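Local coordinates for protein ferredoxin-NADP reductase (Neisseria gonorrhoeae MIA_2011_03-10, PDB 5TR9) that probably transfers electrons between NADP(H) and ferredoxin through its bound FAD, as other ferredoxin-NADP reductases do, at residues R44-Q49 with F111-R116. Numbering follows the deposited sequence.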
ATOM      1  N   ARG A  44      -0.353 -17.472   6.756  1.00 18.19           N
ATOM      2  CA  ARG A  44       0.752 -16.625   7.191  1.00 15.83           C
ATOM      3  C   ARG A  44       1.107 -15.636   6.091  1.00 15.33           C
ATOM      4  O   ARG A  44       1.063 -15.973   4.902  1.00 18.65           O
ATOM      5  CB  ARG A  44       1.984 -17.467   7.518  1.00 18.87           C
ATOM      6  CG  ARG A  44       1.706 -18.641   8.435  1.00 24.80           C
ATOM      7  CD  ARG A  44       1.473 -18.170   9.854  1.00 38.70           C
ATOM      8  NE  ARG A  44       2.550 -17.290  10.293  1.00 57.68           N
ATOM      9  CZ  ARG A  44       3.748 -17.711  10.689  1.00 63.07           C
ATOM     10  NH1 ARG A  44       4.027 -19.010  10.705  1.00 62.59           N
ATOM     11  NH2 ARG A  44       4.668 -16.832  11.066  1.00 61.23           N
ATOM     12  N   PHE A  45       1.483 -14.418   6.483  1.00 14.97           N
ATOM     13  CA  PHE A  45       2.017 -13.487   5.502  1.00 13.86           C
ATOM     14  C   PHE A  45       2.990 -12.556   6.203  1.00 16.68           C
ATOM     15  O   PHE A  45       3.027 -12.477   7.434  1.00 14.86           O
ATOM     16  CB  PHE A  45       0.907 -12.702   4.780  1.00 12.03           C
ATOM     17  CG  PHE A  45       0.195 -11.701   5.644  1.00 12.11           C
ATOM     18  CD1 PHE A  45      -0.851 -12.094   6.487  1.00 15.57           C
ATOM     19  CD2 PHE A  45       0.562 -10.353   5.601  1.00 11.84           C
ATOM     20  CE1 PHE A  45      -1.512 -11.158   7.275  1.00 13.73           C
ATOM     21  CE2 PHE A  45      -0.087  -9.411   6.386  1.00 14.32           C
ATOM     22  CZ  PHE A  45      -1.128  -9.821   7.236  1.00 11.93           C
ATOM     23  N   LYS A  46       3.827 -11.904   5.405  1.00 12.27           N
ATOM     24  CA  LYS A  46       4.692 -10.849   5.902  1.00 10.94           C
ATOM     25  C   LYS A  46       4.094  -9.507   5.508  1.00 11.58           C
ATOM     26  O   LYS A  46       3.627  -9.336   4.379  1.00 10.87           O
ATOM     27  CB  LYS A  46       6.107 -10.976   5.338  1.00 12.94           C
ATOM     28  CG  LYS A  46       6.829 -12.244   5.739  1.00 16.21           C
ATOM     29  CD  LYS A  46       8.207 -12.286   5.081  1.00 17.90           C
ATOM     30  CE  LYS A  46       8.895 -13.617   5.283  1.00 35.37           C
ATOM     31  NZ  LYS A  46       9.287 -13.829   6.704  1.00 45.55           N
ATOM     32  N   ALA A  47       4.122  -8.549   6.435  1.00 11.53           N
ATOM     33  CA  ALA A  47       3.549  -7.239   6.147  1.00 11.13           C
ATOM     34  C   ALA A  47       4.150  -6.648   4.877  1.00 11.27           C
ATOM     35  O   ALA A  47       5.373  -6.633   4.701  1.00 12.79           O
ATOM     36  CB  ALA A  47       3.785  -6.295   7.324  1.00 11.73           C
ATOM     37  N   GLY A  48       3.267  -6.178   3.982  1.00 10.87           N
ATOM     38  CA  GLY A  48       3.651  -5.701   2.672  1.00 10.80           C
ATOM     39  C   GLY A  48       3.286  -6.651   1.543  1.00 11.36           C
ATOM     40  O   GLY A  48       3.283  -6.236   0.372  1.00 11.44           O
ATOM     41  N   GLN A  49       2.970  -7.900   1.860  1.00 10.72           N
ATOM     42  CA  GLN A  49       2.651  -8.892   0.844  1.00  9.83           C
ATOM     43  C   GLN A  49       1.176  -8.834   0.443  1.00 11.80           C
ATOM     44  O   GLN A  49       0.351  -8.154   1.066  1.00 11.84           O
ATOM     45  CB  GLN A  49       3.020 -10.285   1.351  1.00 10.17           C
ATOM     46  CG  GLN A  49       4.530 -10.471   1.435  1.00 10.66           C
ATOM     47  CD  GLN A  49       4.911 -11.908   1.680  1.00 14.74           C
ATOM     48  OE1 GLN A  49       4.342 -12.588   2.544  1.00 14.29           O
ATOM     49  NE2 GLN A  49       5.878 -12.397   0.908  1.00 18.39           N
ATOM     50  N   PHE A 111       7.450  -8.801  -2.535  1.00 14.88           N
ATOM     51  CA  PHE A 111       8.791  -8.445  -2.093  1.00 16.39           C
ATOM     52  C   PHE A 111       8.877  -7.045  -1.504  1.00 15.85           C
ATOM     53  O   PHE A 111       9.990  -6.528  -1.332  1.00 15.54           O
ATOM     54  CB  PHE A 111       9.773  -8.608  -3.259  1.00 19.08           C
ATOM     55  CG  PHE A 111       9.785  -9.997  -3.828  1.00 22.92           C
ATOM     56  CD1 PHE A 111      10.350 -11.043  -3.116  1.00 30.95           C
ATOM     57  CD2 PHE A 111       9.196 -10.266  -5.054  1.00 34.95           C
ATOM     58  CE1 PHE A 111      10.348 -12.333  -3.627  1.00 35.73           C
ATOM     59  CE2 PHE A 111       9.195 -11.553  -5.570  1.00 37.13           C
ATOM     60  CZ  PHE A 111       9.769 -12.585  -4.852  1.00 33.80           C
ATOM     61  N   LEU A 112       7.741  -6.419  -1.177  1.00 13.62           N
ATOM     62  CA  LEU A 112       7.746  -5.156  -0.435  1.00 10.39           C
ATOM     63  C   LEU A 112       8.002  -5.486   1.028  1.00 13.09           C
ATOM     64  O   LEU A 112       7.100  -5.499   1.867  1.00 14.59           O
ATOM     65  CB  LEU A 112       6.429  -4.408  -0.584  1.00 12.37           C
ATOM     66  CG  LEU A 112       6.119  -3.799  -1.946  1.00 12.58           C
ATOM     67  CD1 LEU A 112       4.744  -3.135  -1.846  1.00 13.83           C
ATOM     68  CD2 LEU A 112       7.197  -2.790  -2.373  1.00 14.47           C
ATOM     69  N   LEU A 113       9.271  -5.747   1.329  1.00 11.88           N
ATOM     70  CA  LEU A 113       9.690  -6.313   2.609  1.00 13.18           C
ATOM     71  C   LEU A 113      10.692  -5.360   3.246  1.00 12.49           C
ATOM     72  O   LEU A 113      11.908  -5.484   3.029  1.00 13.75           O
ATOM     73  CB  LEU A 113      10.280  -7.704   2.397  1.00 14.65           C
ATOM     74  CG  LEU A 113       9.276  -8.713   1.826  1.00 13.79           C
ATOM     75  CD1 LEU A 113       9.965 -10.008   1.464  1.00 16.81           C
ATOM     76  CD2 LEU A 113       8.149  -8.966   2.827  1.00 17.06           C
ATOM     77  N   PRO A 114      10.225  -4.404   4.058  1.00 12.04           N
ATOM     78  CA  PRO A 114      11.112  -3.311   4.497  1.00 13.31           C
ATOM     79  C   PRO A 114      12.257  -3.750   5.388  1.00 12.71           C
ATOM     80  O   PRO A 114      13.274  -3.048   5.433  1.00 12.34           O
ATOM     81  CB  PRO A 114      10.164  -2.362   5.247  1.00 15.59           C
ATOM     82  CG  PRO A 114       8.972  -3.190   5.586  1.00 16.00           C
ATOM     83  CD  PRO A 114       8.839  -4.231   4.526  1.00 15.15           C
ATOM     84  N   GLU A 115      12.140  -4.879   6.084  1.00 12.48           N
ATOM     85  CA  GLU A 115      13.229  -5.292   6.969  1.00 11.04           C
ATOM     86  C   GLU A 115      14.425  -5.839   6.219  1.00 12.59           C
ATOM     87  O   GLU A 115      15.446  -6.141   6.851  1.00 14.83           O
ATOM     88  CB  GLU A 115      12.702  -6.302   7.982  1.00 14.47           C
ATOM     89  CG  GLU A 115      11.749  -5.591   8.935  1.00 18.68           C
ATOM     90  CD  GLU A 115      10.977  -6.495   9.857  1.00 21.29           C
ATOM     91  OE1 GLU A 115      11.390  -7.637  10.136  1.00 16.59           O
ATOM     92  OE2 GLU A 115       9.916  -6.025  10.314  1.00 28.89           O
ATOM     93  N   ARG A 116      14.339  -5.944   4.894  1.00 12.09           N
ATOM     94  CA  ARG A 116      15.517  -6.192   4.075  1.00 11.91           C
ATOM     95  C   ARG A 116      16.404  -4.958   3.933  1.00 11.74           C
ATOM     96  O   ARG A 116      17.548  -5.086   3.489  1.00 13.57           O
ATOM     97  CB  ARG A 116      15.082  -6.688   2.698  1.00 14.80           C
ATOM     98  CG  ARG A 116      14.470  -8.081   2.743  1.00 15.59           C
ATOM     99  CD  ARG A 116      14.005  -8.498   1.360  1.00 21.31           C
ATOM    100  NE  ARG A 116      13.692  -9.919   1.324  1.00 27.21           N
ATOM    101  CZ  ARG A 116      13.391 -10.582   0.211  1.00 34.10           C
ATOM    102  NH1 ARG A 116      13.358  -9.945  -0.955  1.00 32.80           N
ATOM    103  NH2 ARG A 116      13.122 -11.879   0.265  1.00 36.21           N
TER
HETATM  104  O   HOH W   1       4.963  -7.253  -1.561  1.00 12.40           O
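With CG anti to the carbonyl carbon in both Lys46 and Leu113 (both chi1 -63°), the two side chains meet at about a right angle, CD2 of Leu113 lying 3.8 Å from CB of Lys46. The contact sets a type II beta turn, Lys46 to Gln49, against the linker that leads from the FAD-binding FR-type barrel into the parallel sheet of the NAD-binding domain. Gln49 N closes the turn on Lys46 O at 3.0 Å. CG beside the backbone N and the chain extended beyond it carry the Gln49 amide to the N-H of Lys46, which OE1 accepts nearly straight (168°) but from above the carbonyl plane. One end of the amide thus closes on the turn itself, while the other, NE2, reaches the linker at Gly110 O. CD2 of Leu113 also nears CG of Gln49. Gly48 has the positive phi (106°) of the third position of the type II turn and brings its CA up to Leu112 O in a CA-H...O contact of 3.5 Å. Leu112, centre of an inverse gamma turn, packs on Pro134 and Met230 of the NAD-binding domain. One water donates to Gly48 O (2.8 Å) and accepts from Leu112 N (2.9 Å).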